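Local coordinates for N-acetylgalactosaminyltransferase 7 (Homo sapiens, PDB 6IWR), which belongs to the polypeptide GalNAc-transferase family, pairing a GT-A type glycosyltransferase domain with a ricin-type beta-trefoil lectin domain, at residues E547-K552 / R556-P561. Sequence-based numbering, arbitrary orientation.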
loop_
_atom_site.group_PDB
_atom_site.type_symbol
_atom_site.label_atom_id
_atom_site.label_comp_id
_atom_site.label_asym_id
_atom_site.label_seq_id
_atom_site.Cartn_x
_atom_site.Cartn_y
_atom_site.Cartn_z
ATOM N N GLU A 547 -12.189 7.265 24.715
ATOM C CA GLU A 547 -11.320 8.138 25.491
ATOM C C GLU A 547 -11.306 9.604 25.039
ATOM O O GLU A 547 -10.366 10.333 25.377
ATOM C CB GLU A 547 -9.906 7.552 25.472
ATOM C CG GLU A 547 -9.307 7.456 24.084
ATOM C CD GLU A 547 -7.882 6.931 24.099
ATOM O OE1 GLU A 547 -7.682 5.722 24.378
ATOM O OE2 GLU A 547 -6.957 7.737 23.855
ATOM N N TRP A 548 -12.330 10.078 24.333
ATOM C CA TRP A 548 -12.388 11.463 23.876
ATOM C C TRP A 548 -13.739 12.063 24.229
ATOM O O TRP A 548 -14.769 11.386 24.184
ATOM C CB TRP A 548 -12.163 11.584 22.340
ATOM C CG TRP A 548 -10.856 11.050 21.865
ATOM C CD1 TRP A 548 -10.620 9.811 21.342
ATOM C CD2 TRP A 548 -9.585 11.725 21.894
ATOM N NE1 TRP A 548 -9.283 9.669 21.030
ATOM C CE2 TRP A 548 -8.620 10.825 21.356
ATOM C CE3 TRP A 548 -9.169 13.000 22.309
ATOM C CZ2 TRP A 548 -7.261 11.153 21.234
ATOM C CZ3 TRP A 548 -7.815 13.336 22.184
ATOM C CH2 TRP A 548 -6.876 12.407 21.647
ATOM N N GLN A 549 -13.737 13.329 24.603
ATOM C CA GLN A 549 -14.983 14.068 24.664
ATOM C C GLN A 549 -14.801 15.391 23.945
ATOM O O GLN A 549 -13.763 16.040 24.073
ATOM C CB GLN A 549 -15.447 14.268 26.101
ATOM C CG GLN A 549 -14.846 15.416 26.841
ATOM C CD GLN A 549 -15.623 15.695 28.110
ATOM O OE1 GLN A 549 -16.813 15.398 28.191
ATOM N NE2 GLN A 549 -14.953 16.260 29.110
ATOM N N TYR A 550 -15.802 15.752 23.151
ATOM C CA TYR A 550 -15.756 16.890 22.244
ATOM C C TYR A 550 -16.789 17.905 22.693
ATOM O O TYR A 550 -17.993 17.643 22.593
ATOM C CB TYR A 550 -16.044 16.454 20.798
ATOM C CG TYR A 550 -16.342 17.592 19.837
ATOM C CD1 TYR A 550 -15.503 18.711 19.762
ATOM C CD2 TYR A 550 -17.460 17.553 19.006
ATOM C CE1 TYR A 550 -15.771 19.770 18.884
ATOM C CE2 TYR A 550 -17.735 18.593 18.117
ATOM C CZ TYR A 550 -16.885 19.700 18.061
ATOM O OH TYR A 550 -17.162 20.730 17.192
ATOM N N PHE A 551 -16.328 19.063 23.169
ATOM C CA PHE A 551 -17.214 20.176 23.510
ATOM C C PHE A 551 -17.246 21.149 22.332
ATOM O O PHE A 551 -16.241 21.809 22.039
ATOM C CB PHE A 551 -16.754 20.867 24.794
ATOM C CG PHE A 551 -16.919 20.019 26.037
ATOM C CD1 PHE A 551 -17.999 19.155 26.170
ATOM C CD2 PHE A 551 -15.984 20.075 27.063
ATOM C CE1 PHE A 551 -18.153 18.375 27.307
ATOM C CE2 PHE A 551 -16.132 19.301 28.192
ATOM C CZ PHE A 551 -17.223 18.452 28.314
ATOM N N LYS A 552 -18.396 21.250 21.661
ATOM C CA LYS A 552 -18.442 22.043 20.433
ATOM C C LYS A 552 -18.276 23.533 20.722
ATOM O O LYS A 552 -17.456 24.205 20.086
ATOM C CB LYS A 552 -19.741 21.776 19.668
ATOM C CG LYS A 552 -19.820 22.496 18.343
ATOM C CD LYS A 552 -21.077 22.149 17.572
ATOM C CE LYS A 552 -20.780 21.187 16.439
ATOM N NZ LYS A 552 -19.561 21.511 15.665
ATOM N N ARG A 556 -13.189 22.308 22.020
ATOM C CA ARG A 556 -12.190 21.506 22.707
ATOM C C ARG A 556 -12.435 20.008 22.532
ATOM O O ARG A 556 -13.567 19.524 22.646
ATOM C CB ARG A 556 -12.128 21.846 24.190
ATOM C CG ARG A 556 -11.124 20.977 24.892
ATOM C CD ARG A 556 -11.223 21.113 26.352
ATOM N NE ARG A 556 -10.837 22.456 26.733
ATOM C CZ ARG A 556 -10.990 22.950 27.953
ATOM N NH1 ARG A 556 -11.538 22.198 28.912
ATOM N NH2 ARG A 556 -10.605 24.195 28.207
ATOM N N PHE A 557 -11.361 19.296 22.228
ATOM C CA PHE A 557 -11.269 17.852 22.265
ATOM C C PHE A 557 -10.368 17.495 23.431
ATOM O O PHE A 557 -9.190 17.873 23.447
ATOM C CB PHE A 557 -10.665 17.291 20.972
ATOM C CG PHE A 557 -11.636 17.180 19.846
ATOM C CD1 PHE A 557 -12.481 16.093 19.754
ATOM C CD2 PHE A 557 -11.719 18.171 18.884
ATOM C CE1 PHE A 557 -13.389 15.997 18.720
ATOM C CE2 PHE A 557 -12.624 18.069 17.841
ATOM C CZ PHE A 557 -13.456 16.981 17.765
ATOM N N THR A 558 -10.902 16.777 24.402
ATOM C CA THR A 558 -10.127 16.469 25.584
ATOM C C THR A 558 -9.976 14.958 25.723
ATOM O O THR A 558 -10.922 14.204 25.470
ATOM C CB THR A 558 -10.746 17.129 26.827
ATOM O OG1 THR A 558 -10.699 16.212 27.923
ATOM C CG2 THR A 558 -12.163 17.580 26.566
ATOM N N HIS A 559 -8.751 14.533 26.039
ATOM C CA HIS A 559 -8.415 13.133 26.280
ATOM C C HIS A 559 -8.796 12.764 27.701
ATOM O O HIS A 559 -8.361 13.412 28.653
ATOM C CB HIS A 559 -6.921 12.906 26.079
ATOM C CG HIS A 559 -6.503 11.468 26.099
ATOM N ND1 HIS A 559 -5.556 10.979 26.976
ATOM C CD2 HIS A 559 -6.865 10.425 25.316
ATOM C CE1 HIS A 559 -5.364 9.692 26.740
ATOM N NE2 HIS A 559 -6.143 9.332 25.736
ATOM N N ILE A 560 -9.594 11.722 27.854
ATOM C CA ILE A 560 -10.233 11.507 29.147
ATOM C C ILE A 560 -9.279 10.885 30.162
ATOM O O ILE A 560 -9.240 11.334 31.314
ATOM C CB ILE A 560 -11.490 10.643 29.009
ATOM C CG1 ILE A 560 -12.526 11.338 28.118
ATOM C CG2 ILE A 560 -12.040 10.378 30.378
ATOM C CD1 ILE A 560 -13.742 10.514 27.881
ATOM N N PRO A 561 -8.543 9.826 29.817
ATOM C CA PRO A 561 -7.629 9.232 30.816
ATOM C C PRO A 561 -6.655 10.246 31.392
ATOM O O PRO A 561 -6.690 10.524 32.595
ATOM C CB PRO A 561 -6.923 8.110 30.037
ATOM C CG PRO A 561 -7.542 8.093 28.677
ATOM C CD PRO A 561 -8.761 8.945 28.667
#
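Tyr550 and Phe557 lie face against face where strands 548-551 and 556-559 pair as an antiparallel hairpin. Their rings form an offset stack, with centroids 4.4 Å apart and planes at 12°. CD1 of Tyr550 sits 3.3 Å from CZ of Phe557. With CG beside its backbone N (chi1 -81°), the Phe557 ring turns toward the opposite strand and covers one face of Tyr550. The opposite face of Tyr550 has the backbone N of Lys552 above its centre. Its hydroxyl accepts a hydrogen bond from Lys552 NZ, which also forms a salt bridge with Asp473.

Glu547 can be followed outward from the backbone. CB rests on CD of Pro561. CG passes 4.0 Å from NE2 of His559. The chain is extended beyond CG. CD lies 3.4 Å from NE2 of His559, and OE2 reaches the same nitrogen at 2.6 Å. The oxygen lies in the imidazole plane, but NE2 meets the carboxylate from above its plane, and the bond is bent (134° at the hydrogen). OE1 is hydrogen-bonded to Thr527 OG1 and ND1 of His559 to Ser562 OG, so both ring nitrogens are held. The His559 edge points at one face of Trp548 in an edge-to-face pair.

Backbone bonds join Gln549 with Thr558 and Phe551 with Arg556, two in each pair. Beyond the strands, Ile560 N bonds Glu547 O. On the other face, with Phe551 and Arg556, CG2 of Thr558 packs 3.5 Å from CG of Gln549.

The hairpin belongs to the beta-trefoil lectin domain, where its buried aromatic face meets Ile577 and Leu566 and NE1 of Trp548 bonds Leu526 O. The buried Glu547 carboxylate has a partner on each oxygen, and its negative charge would probably favour a protonated His559.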